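Local atomic coordinates of putative hyaluronoglucosaminidase (Clostridium perfringens, PDB entry 6PWI), a protein that probably removes terminal N-acetylhexosamine residues from glycans by hydrolysis as a secreted, cell-wall-anchored family 84 glycoside hydrolase, of which this chain is the N-terminal part. Residues H128-K133 with I137-K142; N396-K401 with H485-E490. One frame throughout, in Å; residues are numbered along the deposited sequence.

Interaction 1. Residues H128-K133 with I137-K142. With EDO (1,2-ethanediol), chain I.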
loop_
_atom_site.group_PDB
_atom_site.type_symbol
_atom_site.label_atom_id
_atom_site.label_comp_id
_atom_site.label_asym_id
_atom_site.label_seq_id
_atom_site.Cartn_x
_atom_site.Cartn_y
_atom_site.Cartn_z
ATOM N N HIS A 128 8.067 19.950 0.500
ATOM C CA HIS A 128 9.397 20.083 -0.062
ATOM C C HIS A 128 9.307 20.617 -1.488
ATOM O O HIS A 128 8.239 20.615 -2.092
ATOM C CB HIS A 128 10.143 18.742 -0.012
ATOM C CG HIS A 128 9.534 17.691 -0.880
ATOM N ND1 HIS A 128 8.460 16.923 -0.468
ATOM C CD2 HIS A 128 9.821 17.295 -2.140
ATOM C CE1 HIS A 128 8.125 16.091 -1.432
ATOM N NE2 HIS A 128 8.945 16.295 -2.470
ATOM N N VAL A 129 10.461 21.041 -2.016
ATOM C CA VAL A 129 10.586 21.634 -3.334
ATOM C C VAL A 129 11.728 20.937 -4.061
ATOM O O VAL A 129 12.779 20.697 -3.472
ATOM C CB VAL A 129 10.860 23.145 -3.206
ATOM C CG1 VAL A 129 11.312 23.760 -4.522
ATOM C CG2 VAL A 129 9.664 23.893 -2.634
ATOM N N VAL A 130 11.506 20.608 -5.336
ATOM C CA VAL A 130 12.573 20.113 -6.195
ATOM C C VAL A 130 12.767 21.112 -7.332
ATOM O O VAL A 130 11.812 21.472 -8.015
ATOM C CB VAL A 130 12.289 18.694 -6.727
ATOM C CG1 VAL A 130 13.420 18.186 -7.608
ATOM C CG2 VAL A 130 12.027 17.709 -5.600
ATOM N N SER A 131 14.006 21.573 -7.518
ATOM C CA SER A 131 14.288 22.548 -8.559
ATOM C C SER A 131 15.380 22.032 -9.489
ATOM O O SER A 131 16.441 21.606 -9.036
ATOM C CB SER A 131 14.652 23.873 -7.959
ATOM O OG SER A 131 15.529 24.577 -8.816
ATOM N N VAL A 132 15.086 22.050 -10.792
ATOM C CA VAL A 132 16.058 21.728 -11.825
ATOM C C VAL A 132 16.217 22.972 -12.692
ATOM O O VAL A 132 15.288 23.351 -13.407
ATOM C CB VAL A 132 15.639 20.494 -12.653
ATOM C CG1 VAL A 132 16.567 20.256 -13.833
ATOM C CG2 VAL A 132 15.542 19.237 -11.800
ATOM N N LYS A 133 17.389 23.614 -12.573
ATOM C CA LYS A 133 17.680 24.884 -13.221
ATOM C C LYS A 133 19.181 24.986 -13.488
ATOM O O LYS A 133 19.990 25.027 -12.554
ATOM C CB LYS A 133 17.191 26.045 -12.351
ATOM C CG LYS A 133 16.997 27.367 -13.079
ATOM C CD LYS A 133 16.550 28.479 -12.156
ATOM C CE LYS A 133 16.394 29.812 -12.858
ATOM N NZ LYS A 133 16.061 30.884 -11.892
ATOM N N ILE A 137 20.713 21.061 -9.459
ATOM C CA ILE A 137 19.564 20.256 -9.070
ATOM C C ILE A 137 19.442 20.329 -7.551
ATOM O O ILE A 137 20.311 19.834 -6.834
ATOM C CB ILE A 137 19.683 18.806 -9.582
ATOM C CG1 ILE A 137 19.773 18.757 -11.109
ATOM C CG2 ILE A 137 18.543 17.943 -9.066
ATOM C CD1 ILE A 137 20.187 17.407 -11.654
ATOM N N ALA A 138 18.366 20.961 -7.073
ATOM C CA ALA A 138 18.251 21.272 -5.657
ATOM C C ALA A 138 16.974 20.680 -5.056
ATOM O O ALA A 138 15.956 20.531 -5.736
ATOM C CB ALA A 138 18.328 22.771 -5.452
ATOM N N VAL A 139 17.051 20.354 -3.762
ATOM C CA VAL A 139 15.899 19.943 -2.977
ATOM C C VAL A 139 15.943 20.708 -1.661
ATOM O O VAL A 139 16.960 20.698 -0.967
ATOM C CB VAL A 139 15.895 18.423 -2.718
ATOM C CG1 VAL A 139 14.793 18.010 -1.755
ATOM C CG2 VAL A 139 15.817 17.617 -4.005
ATOM N N LEU A 140 14.829 21.363 -1.328
ATOM C CA LEU A 140 14.672 21.984 -0.026
ATOM C C LEU A 140 13.431 21.390 0.629
ATOM O O LEU A 140 12.335 21.504 0.081
ATOM C CB LEU A 140 14.532 23.499 -0.209
ATOM C CG LEU A 140 14.665 24.330 1.068
ATOM C CD1 LEU A 140 16.100 24.331 1.568
ATOM C CD2 LEU A 140 14.188 25.754 0.844
ATOM N N GLY A 141 13.617 20.738 1.782
ATOM C CA GLY A 141 12.499 20.169 2.519
ATOM C C GLY A 141 12.284 20.901 3.840
ATOM O O GLY A 141 13.177 21.610 4.300
ATOM N N LYS A 142 11.103 20.727 4.448
ATOM C CA LYS A 142 10.834 21.340 5.741
ATOM C C LYS A 142 11.678 20.657 6.812
ATOM O O LYS A 142 11.957 21.247 7.852
ATOM C CB LYS A 142 9.343 21.305 6.084
ATOM C CG LYS A 142 8.744 19.923 6.307
ATOM C CD LYS A 142 7.266 19.966 6.648
ATOM C CE LYS A 142 6.954 20.748 7.908
ATOM N NZ LYS A 142 5.504 21.019 8.034
HETATM C C1 EDO I . 4.000 17.598 10.229
HETATM O O1 EDO I . 3.653 18.815 9.604
HETATM C C2 EDO I . 4.805 16.765 9.311
HETATM O O2 EDO I . 5.378 17.544 8.278
#
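Val129 and Leu140 hold each other by two backbone hydrogen bonds, Val129 N to Leu140 O at 2.9 Å and Leu140 N to Val129 O at 3.0 Å. Two residues nearer the turn, Ser131 and Ala138 repeat the exchange, with Ser131 N to Ala138 O and Ala138 N to Ser131 O both at 2.8 Å and nearly straight. Between these hydrogen-bonded pairs sits the non-hydrogen-bonded pair Val130 and Val139, whose side chains lie side by side and point the same way, CG2 of Val130 4.1 Å from CG2 of Val139. In both, CG1 is anti to the backbone N (chi1 -179° and 173°), which brings the CG2 methyls together. Next to the turn, Val132 CG2 meets Ile137 CG2 at 4.3 Å; at the open end His128 CB packs on Gly141 CA, 3.7 Å away.

The two strands form a tight antiparallel beta hairpin, their axes 172° apart, inside the N-terminal domain related to domain 2 of family 20 glycoside hydrolases. Each edge of the hairpin is extended in turn: strand 165-175 bonds to the backbone of His128, Val130 and Val132, and strand 94-100 to that of Ile137. Phe111 of helix 106-114 covers Val129, Ala138 and Leu140, whereas Leu154 of helix 144-158 packs against Val130, Ile137 and Val139 on the opposite face. The His128 side chain touches Tyr149 and its ND1 bonds Asp126 O, while Lys142 NZ reaches the carbonyls of Phe122 and Asn124 and O1 of an ethanediol, probably from the crystallisation liquor, 3.3 Å away.

Interaction 2. Residues N396-K401 with H485-E490. With EDO (1,2-ethanediol), chain D.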
loop_
_atom_site.group_PDB
_atom_site.type_symbol
_atom_site.label_atom_id
_atom_site.label_comp_id
_atom_site.label_asym_id
_atom_site.label_seq_id
_atom_site.Cartn_x
_atom_site.Cartn_y
_atom_site.Cartn_z
ATOM N N ASN A 396 -7.497 -10.386 2.818
ATOM C CA ASN A 396 -8.291 -11.451 2.228
ATOM C C ASN A 396 -8.577 -12.553 3.250
ATOM O O ASN A 396 -8.914 -13.671 2.868
ATOM C CB ASN A 396 -7.657 -11.989 0.937
ATOM C CG ASN A 396 -6.303 -12.637 1.142
ATOM O OD1 ASN A 396 -5.724 -12.569 2.221
ATOM N ND2 ASN A 396 -5.782 -13.272 0.108
ATOM N N ASP A 397 -8.462 -12.242 4.547
ATOM C CA ASP A 397 -8.828 -13.216 5.563
ATOM C C ASP A 397 -10.344 -13.407 5.535
ATOM O O ASP A 397 -10.873 -14.401 6.038
ATOM C CB ASP A 397 -8.240 -12.862 6.932
ATOM C CG ASP A 397 -8.764 -11.562 7.510
ATOM O OD1 ASP A 397 -9.759 -11.030 6.953
ATOM O OD2 ASP A 397 -8.165 -11.077 8.507
ATOM N N ILE A 398 -11.025 -12.442 4.906
ATOM C CA ILE A 398 -12.467 -12.463 4.719
ATOM C C ILE A 398 -12.834 -13.487 3.644
ATOM O O ILE A 398 -13.993 -13.884 3.554
ATOM C CB ILE A 398 -12.996 -11.053 4.382
ATOM C CG1 ILE A 398 -12.461 -10.536 3.043
ATOM C CG2 ILE A 398 -12.715 -10.076 5.517
ATOM C CD1 ILE A 398 -13.211 -9.341 2.517
ATOM N N ASN A 399 -11.849 -13.903 2.831
ATOM C CA ASN A 399 -12.051 -14.875 1.765
ATOM C C ASN A 399 -10.706 -15.284 1.171
ATOM O O ASN A 399 -10.217 -14.665 0.224
ATOM C CB ASN A 399 -12.971 -14.359 0.654
ATOM C CG ASN A 399 -13.410 -15.459 -0.298
ATOM O OD1 ASN A 399 -12.864 -16.567 -0.277
ATOM N ND2 ASN A 399 -14.400 -15.170 -1.133
ATOM N N ASN A 400 -10.140 -16.371 1.703
ATOM C CA ASN A 400 -8.767 -16.741 1.398
ATOM C C ASN A 400 -8.635 -17.273 -0.026
ATOM O O ASN A 400 -7.516 -17.446 -0.512
ATOM C CB ASN A 400 -8.189 -17.692 2.441
ATOM C CG ASN A 400 -7.688 -16.931 3.648
ATOM O OD1 ASN A 400 -8.340 -16.942 4.690
ATOM N ND2 ASN A 400 -6.569 -16.225 3.496
ATOM N N LYS A 401 -9.777 -17.511 -0.681
ATOM C CA LYS A 401 -9.799 -18.015 -2.042
ATOM C C LYS A 401 -9.426 -16.895 -3.010
ATOM O O LYS A 401 -9.153 -17.156 -4.181
ATOM C CB LYS A 401 -11.175 -18.603 -2.368
ATOM C CG LYS A 401 -11.532 -19.875 -1.606
ATOM C CD LYS A 401 -12.778 -20.558 -2.128
ATOM C CE LYS A 401 -13.972 -20.375 -1.220
ATOM N NZ LYS A 401 -14.506 -18.993 -1.276
ATOM N N HIS A 485 -19.033 -10.054 5.600
ATOM C CA HIS A 485 -19.201 -8.617 5.760
ATOM C C HIS A 485 -20.005 -8.010 4.612
ATOM O O HIS A 485 -20.668 -7.000 4.798
ATOM C CB HIS A 485 -17.854 -7.916 5.980
ATOM C CG HIS A 485 -17.118 -8.419 7.176
ATOM N ND1 HIS A 485 -17.601 -8.254 8.468
ATOM C CD2 HIS A 485 -15.954 -9.101 7.283
ATOM C CE1 HIS A 485 -16.761 -8.811 9.319
ATOM N NE2 HIS A 485 -15.733 -9.331 8.614
ATOM N N GLY A 486 -19.932 -8.612 3.423
ATOM C CA GLY A 486 -20.760 -8.172 2.309
ATOM C C GLY A 486 -20.056 -7.146 1.423
ATOM O O GLY A 486 -20.711 -6.342 0.757
ATOM N N LEU A 487 -18.719 -7.190 1.424
ATOM C CA LEU A 487 -17.935 -6.322 0.569
ATOM C C LEU A 487 -17.955 -6.897 -0.842
ATOM O O LEU A 487 -17.774 -8.099 -1.029
ATOM C CB LEU A 487 -16.508 -6.234 1.115
ATOM C CG LEU A 487 -15.570 -5.306 0.345
ATOM C CD1 LEU A 487 -15.980 -3.847 0.498
ATOM C CD2 LEU A 487 -14.127 -5.510 0.783
ATOM N N SER A 488 -18.187 -6.017 -1.822
ATOM C CA SER A 488 -18.313 -6.406 -3.215
ATOM C C SER A 488 -17.578 -5.372 -4.054
ATOM O O SER A 488 -17.905 -4.190 -3.976
ATOM C CB SER A 488 -19.775 -6.479 -3.611
ATOM O OG SER A 488 -19.928 -6.718 -5.005
ATOM N N LEU A 489 -16.588 -5.825 -4.835
ATOM C CA LEU A 489 -15.766 -4.928 -5.631
ATOM C C LEU A 489 -15.773 -5.403 -7.076
ATOM O O LEU A 489 -15.932 -6.591 -7.341
ATOM C CB LEU A 489 -14.338 -4.903 -5.077
ATOM C CG LEU A 489 -14.198 -4.406 -3.638
ATOM C CD1 LEU A 489 -12.784 -4.623 -3.127
ATOM C CD2 LEU A 489 -14.610 -2.947 -3.523
ATOM N N GLU A 490 -15.583 -4.467 -8.008
ATOM C CA GLU A 490 -15.662 -4.851 -9.404
ATOM C C GLU A 490 -14.442 -5.672 -9.804
ATOM O O GLU A 490 -13.385 -5.575 -9.193
ATOM C CB GLU A 490 -16.036 -3.682 -10.320
ATOM C CG GLU A 490 -15.027 -2.561 -10.360
ATOM C CD GLU A 490 -15.433 -1.388 -11.238
ATOM O OE1 GLU A 490 -16.574 -0.883 -11.081
ATOM O OE2 GLU A 490 -14.609 -0.986 -12.087
HETATM C C1 EDO D . -10.004 -7.893 8.717
HETATM O O1 EDO D . -8.850 -8.539 9.223
HETATM C C2 EDO D . -11.264 -8.404 9.299
HETATM O O2 EDO D . -11.550 -9.742 8.938
#
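Ile398 carries this contact, reaching across to His485 and Leu487. Its CB points toward segment 485-490, and there the chain branches. CG2, anti to the carbonyl carbon, comes up to the edge of the His485 imidazole, close to the ring plane, and ends 3.8 Å from CD2. The same methyl also lies 3.6 Å from O2 of an ethanediol molecule. The other branch starts with CG1 between the backbone N and the carbonyl carbon (chi1 64°) and runs on, extended (chi2 165°), to CD1, which meets Leu487 CD2 at 4.3 Å. Ile398 owes its place to a type I beta turn closed by Asn399 N to Asn396 O at 2.9 Å. Just before it in the turn, Asp397 takes the ethanediol with both carboxylate oxygens: O1 bonds OD2 at 2.7 Å and O2 bonds OD1 at 3.0 Å; OD2 also accepts from Tyr187 N. Asn399, last in the turn, accepts on OD1 from Lys401 N, an Asx turn, and from Lys401 NZ; the two donors come from opposite faces of the amide plane.

Leu368, from another loop, touches both His485 and Leu487. The contact thus joins the loop following barrel strand 387-391 to the linker between helices 467-475 and 496-507.

Starting from the N terminus, the chain first closes interaction 1, a short-range contact with only three residues between its segments, inside the mixed sheet of the N-terminal domain. It then runs through helix 144-158 and strand 165-175 into the (beta/alpha)8 (TIM) barrel of the beta-N-acetylglucosaminidase domain. Interaction 2 opens after the seventh barrel strand and closes 84 residues later, beyond the eighth strand and helix 467-475, where the chain heads for the C-terminal helices. The two contacts follow in series, neither nested nor crossed. Their centres are about 43 Å apart on opposite sides of the chain's centre: one knits a sheet locally, the other joins two loops far apart in sequence.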